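Local coordinates for capsular polysaccharide biosynthesis protein (Burkholderia pseudomallei, PDB 4BQN), which binds coenzyme A and is probably an acetyltransferase that acts in the biosynthesis of the bacterial capsular polysaccharide, at residues Asp32-Pro40 and His52-Phe63. The protein carries 1 engineered substitution. Sequence-based numbering, arbitrary orientation.
Sequences DWELVEMEP and HLAETIPKLDLF
M38 lies against H52 and W33 packs on L62, where the outermost strand of a parallel beta-sheet and the loop after it meet the end of helix 46-56 and the start of the next strand. Strand 33-35 is outermost in the sheet, and strand 6-11 runs between it and strand 62-65. The two segments therefore share no backbone pairing, and the contact is made by side chains. Helix 46-56 lies on the crossover that links the two strands in a beta-alpha-beta unit.

M38 buries the most surface. Its CG sits over the centre of the H52 imidazole, 3.7 Å from the ring centroid, in a CH-pi contact. The chain then bends at chi3 (62°), which brings CE back to within 3.9 Å of H52 CB. The sulfur points to the edge of another ring: M38 SD is 3.8 Å from F63 CE1, a Met-aromatic contact. I57 closes on the same thioether.

H52 is held at both ring nitrogens. ND1 shares a nearly straight hydrogen bond with T56 OG1, one turn on, at 2.7 Å. With NE2 bonded as well, the two bonds fix the ring's rotation. The methyl of T56 meets V36 CG1.

At the sheet end, W33 takes L62 CD2 over its six-membered ring, while CZ3 approaches L62 CB to 3.4 Å, a tight fit. F29 stacks on the same indole. D61, beside it, turns its carboxylate to K7 N.

E39 bends at chi2 (80°) to reach back to the helix. H52 NE2 donates to the syn side of E39 OE1 at 2.7 Å, with the oxygen in the imidazole plane.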
loop_
_atom_site.group_PDB
_atom_site.type_symbol
_atom_site.label_atom_id
_atom_site.label_comp_id
_atom_site.label_asym_id
_atom_site.label_seq_id
_atom_site.Cartn_x
_atom_site.Cartn_y
_atom_site.Cartn_z
ATOM N N ASP A 32 20.314 -18.605 6.763
ATOM C CA ASP A 32 21.179 -17.629 7.440
ATOM C C ASP A 32 20.499 -16.786 8.507
ATOM O O ASP A 32 21.182 -16.236 9.381
ATOM C CB ASP A 32 21.819 -16.677 6.416
ATOM C CG ASP A 32 22.721 -17.394 5.423
ATOM O OD1 ASP A 32 23.297 -18.446 5.777
ATOM O OD2 ASP A 32 22.863 -16.891 4.286
ATOM N N TRP A 33 19.173 -16.655 8.424
ATOM C CA TRP A 33 18.454 -15.659 9.213
ATOM C C TRP A 33 17.266 -16.243 9.939
ATOM O O TRP A 33 16.504 -17.031 9.361
ATOM C CB TRP A 33 17.951 -14.535 8.301
ATOM C CG TRP A 33 19.046 -13.785 7.631
ATOM C CD1 TRP A 33 19.544 -13.994 6.367
ATOM C CD2 TRP A 33 19.786 -12.692 8.181
ATOM N NE1 TRP A 33 20.547 -13.088 6.103
ATOM C CE2 TRP A 33 20.736 -12.297 7.206
ATOM C CE3 TRP A 33 19.754 -12.023 9.415
ATOM C CZ2 TRP A 33 21.625 -11.230 7.419
ATOM C CZ3 TRP A 33 20.640 -10.971 9.631
ATOM C CH2 TRP A 33 21.570 -10.588 8.635
ATOM N N GLU A 34 17.128 -15.849 11.205
ATOM C CA GLU A 34 15.971 -16.228 12.013
ATOM C C GLU A 34 15.167 -14.982 12.372
ATOM O O GLU A 34 15.711 -13.987 12.880
ATOM C CB GLU A 34 16.378 -16.990 13.281
ATOM C CG GLU A 34 15.183 -17.445 14.120
ATOM C CD GLU A 34 15.558 -18.140 15.422
ATOM O OE1 GLU A 34 16.750 -18.436 15.658
ATOM O OE2 GLU A 34 14.637 -18.400 16.223
ATOM N N LEU A 35 13.865 -15.030 12.091
ATOM C CA LEU A 35 12.975 -13.900 12.348
ATOM C C LEU A 35 12.612 -13.795 13.826
ATOM O O LEU A 35 12.229 -14.794 14.459
ATOM C CB LEU A 35 11.693 -14.049 11.523
ATOM C CG LEU A 35 10.618 -12.970 11.709
ATOM C CD1 LEU A 35 11.124 -11.612 11.257
ATOM C CD2 LEU A 35 9.357 -13.352 10.958
ATOM N N VAL A 36 12.707 -12.582 14.362
ATOM C CA VAL A 36 12.108 -12.234 15.655
ATOM C C VAL A 36 10.992 -11.250 15.298
ATOM O O VAL A 36 11.267 -10.129 14.865
ATOM C CB VAL A 36 13.137 -11.603 16.622
ATOM C CG1 VAL A 36 12.499 -11.319 17.979
ATOM C CG2 VAL A 36 14.353 -12.516 16.777
ATOM N N GLU A 37 9.737 -11.669 15.454
ATOM C CA GLU A 37 8.591 -10.893 14.954
ATOM C C GLU A 37 8.343 -9.596 15.720
ATOM O O GLU A 37 8.388 -9.585 16.947
ATOM C CB GLU A 37 7.312 -11.731 15.016
ATOM C CG GLU A 37 7.265 -12.907 14.064
ATOM C CD GLU A 37 6.051 -13.784 14.298
ATOM O OE1 GLU A 37 5.474 -13.720 15.405
ATOM O OE2 GLU A 37 5.683 -14.542 13.379
ATOM N N MET A 38 8.077 -8.507 14.997
ATOM C CA MET A 38 7.589 -7.264 15.598
ATOM C C MET A 38 6.233 -6.940 15.005
ATOM O O MET A 38 6.046 -6.989 13.781
ATOM C CB MET A 38 8.541 -6.096 15.337
ATOM C CG MET A 38 9.770 -6.137 16.221
ATOM S SD MET A 38 10.860 -4.730 15.976
ATOM C CE MET A 38 9.849 -3.331 16.451
ATOM N N GLU A 39 5.294 -6.577 15.870
ATOM C CA GLU A 39 3.983 -6.126 15.422
ATOM C C GLU A 39 4.143 -4.870 14.571
ATOM O O GLU A 39 4.969 -4.018 14.875
ATOM C CB GLU A 39 3.073 -5.816 16.620
ATOM C CG GLU A 39 2.729 -7.023 17.489
ATOM C CD GLU A 39 3.829 -7.402 18.471
ATOM O OE1 GLU A 39 4.794 -6.631 18.653
ATOM O OE2 GLU A 39 3.719 -8.485 19.075
ATOM N N PRO A 40 3.342 -4.743 13.504
ATOM C CA PRO A 40 3.470 -3.548 12.670
ATOM C C PRO A 40 2.978 -2.262 13.351
ATOM O O PRO A 40 2.328 -2.300 14.399
ATOM C CB PRO A 40 2.644 -3.894 11.420
ATOM C CG PRO A 40 1.739 -4.997 11.836
ATOM C CD PRO A 40 2.444 -5.757 12.923
ATOM N N HIS A 52 9.951 -4.365 22.642
ATOM C CA HIS A 52 10.829 -4.522 21.495
ATOM C C HIS A 52 12.030 -3.597 21.585
ATOM O O HIS A 52 13.127 -4.002 21.215
ATOM C CB HIS A 52 10.085 -4.307 20.185
ATOM C CG HIS A 52 9.125 -5.403 19.868
ATOM N ND1 HIS A 52 9.481 -6.737 19.903
ATOM C CD2 HIS A 52 7.821 -5.367 19.513
ATOM C CE1 HIS A 52 8.431 -7.475 19.589
ATOM N NE2 HIS A 52 7.411 -6.667 19.346
ATOM N N LEU A 53 11.837 -2.364 22.058
ATOM C CA LEU A 53 12.962 -1.447 22.225
ATOM C C LEU A 53 13.971 -1.994 23.224
ATOM O O LEU A 53 15.180 -1.875 23.017
ATOM C CB LEU A 53 12.496 -0.067 22.678
ATOM C CG LEU A 53 13.492 1.064 22.403
ATOM C CD1 LEU A 53 13.373 1.560 20.967
ATOM C CD2 LEU A 53 13.270 2.205 23.381
ATOM N N ALA A 54 13.468 -2.605 24.297
ATOM C CA ALA A 54 14.310 -3.108 25.377
ATOM C C ALA A 54 14.953 -4.464 25.082
ATOM O O ALA A 54 16.099 -4.709 25.468
ATOM C CB ALA A 54 13.506 -3.193 26.670
ATOM N N GLU A 55 14.214 -5.343 24.411
ATOM C CA GLU A 55 14.567 -6.770 24.375
ATOM C C GLU A 55 14.772 -7.334 22.971
ATOM O O GLU A 55 15.476 -8.321 22.793
ATOM C CB GLU A 55 13.495 -7.601 25.094
ATOM C CG GLU A 55 13.373 -7.322 26.586
ATOM C CD GLU A 55 12.275 -8.131 27.262
ATOM O OE1 GLU A 55 11.789 -9.117 26.661
ATOM O OE2 GLU A 55 11.893 -7.779 28.401
ATOM N N THR A 56 14.132 -6.740 21.973
ATOM C CA THR A 56 14.223 -7.272 20.621
ATOM C C THR A 56 15.325 -6.582 19.838
ATOM O O THR A 56 16.293 -7.219 19.418
ATOM C CB THR A 56 12.889 -7.125 19.866
ATOM O OG1 THR A 56 11.862 -7.820 20.578
ATOM C CG2 THR A 56 12.990 -7.673 18.445
ATOM N N ILE A 57 15.164 -5.281 19.641
ATOM C CA ILE A 57 16.060 -4.525 18.773
ATOM C C ILE A 57 17.538 -4.576 19.199
ATOM O O ILE A 57 18.404 -4.752 18.346
ATOM C CB ILE A 57 15.529 -3.093 18.545
ATOM C CG1 ILE A 57 14.209 -3.169 17.754
ATOM C CG2 ILE A 57 16.544 -2.232 17.800
ATOM C CD1 ILE A 57 13.416 -1.877 17.753
ATOM N N PRO A 58 17.832 -4.465 20.512
ATOM C CA PRO A 58 19.251 -4.528 20.896
ATOM C C PRO A 58 19.932 -5.883 20.621
ATOM O O PRO A 58 21.160 -5.982 20.700
ATOM C CB PRO A 58 19.221 -4.239 22.403
ATOM C CG PRO A 58 17.978 -3.421 22.583
ATOM C CD PRO A 58 16.986 -4.052 21.648
ATOM N N LYS A 59 19.145 -6.907 20.307
ATOM C CA LYS A 59 19.684 -8.227 19.980
ATOM C C LYS A 59 19.710 -8.549 18.476
ATOM O O LYS A 59 20.120 -9.644 18.082
ATOM C CB LYS A 59 18.919 -9.326 20.737
ATOM C CG LYS A 59 18.934 -9.192 22.253
ATOM C CD LYS A 59 18.103 -10.287 22.899
ATOM C CE LYS A 59 17.754 -9.944 24.337
ATOM N NZ LYS A 59 16.454 -10.554 24.739
ATOM N N LEU A 60 19.283 -7.614 17.630
ATOM C CA LEU A 60 19.212 -7.897 16.196
ATOM C C LEU A 60 20.535 -7.686 15.465
ATOM O O LEU A 60 21.268 -6.725 15.734
ATOM C CB LEU A 60 18.136 -7.032 15.530
ATOM C CG LEU A 60 16.698 -7.245 15.994
ATOM C CD1 LEU A 60 15.833 -6.222 15.266
ATOM C CD2 LEU A 60 16.232 -8.672 15.745
ATOM N N ASP A 61 20.823 -8.591 14.527
ATOM C CA ASP A 61 21.857 -8.370 13.526
ATOM C C ASP A 61 21.345 -7.476 12.401
ATOM O O ASP A 61 22.112 -6.696 11.826
ATOM C CB ASP A 61 22.338 -9.703 12.962
ATOM C CG ASP A 61 22.974 -10.567 14.016
ATOM O OD1 ASP A 61 24.114 -10.260 14.405
ATOM O OD2 ASP A 61 22.327 -11.531 14.460
ATOM N N LEU A 62 20.053 -7.599 12.095
ATOM C CA LEU A 62 19.447 -6.877 10.979
ATOM C C LEU A 62 18.070 -6.359 11.359
ATOM O O LEU A 62 17.252 -7.111 11.886
ATOM C CB LEU A 62 19.334 -7.802 9.769
ATOM C CG LEU A 62 18.530 -7.306 8.555
ATOM C CD1 LEU A 62 19.167 -6.082 7.910
ATOM C CD2 LEU A 62 18.339 -8.429 7.541
ATOM N N PHE A 63 17.822 -5.081 11.069
ATOM C CA PHE A 63 16.517 -4.463 11.277
ATOM C C PHE A 63 16.096 -3.944 9.911
ATOM O O PHE A 63 16.661 -2.967 9.414
ATOM C CB PHE A 63 16.633 -3.325 12.298
ATOM C CG PHE A 63 15.326 -2.672 12.692
ATOM C CD1 PHE A 63 14.248 -3.414 13.168
ATOM C CD2 PHE A 63 15.203 -1.283 12.646
ATOM C CE1 PHE A 63 13.064 -2.792 13.554
ATOM C CE2 PHE A 63 14.023 -0.653 13.027
ATOM C CZ PHE A 63 12.951 -1.406 13.487
#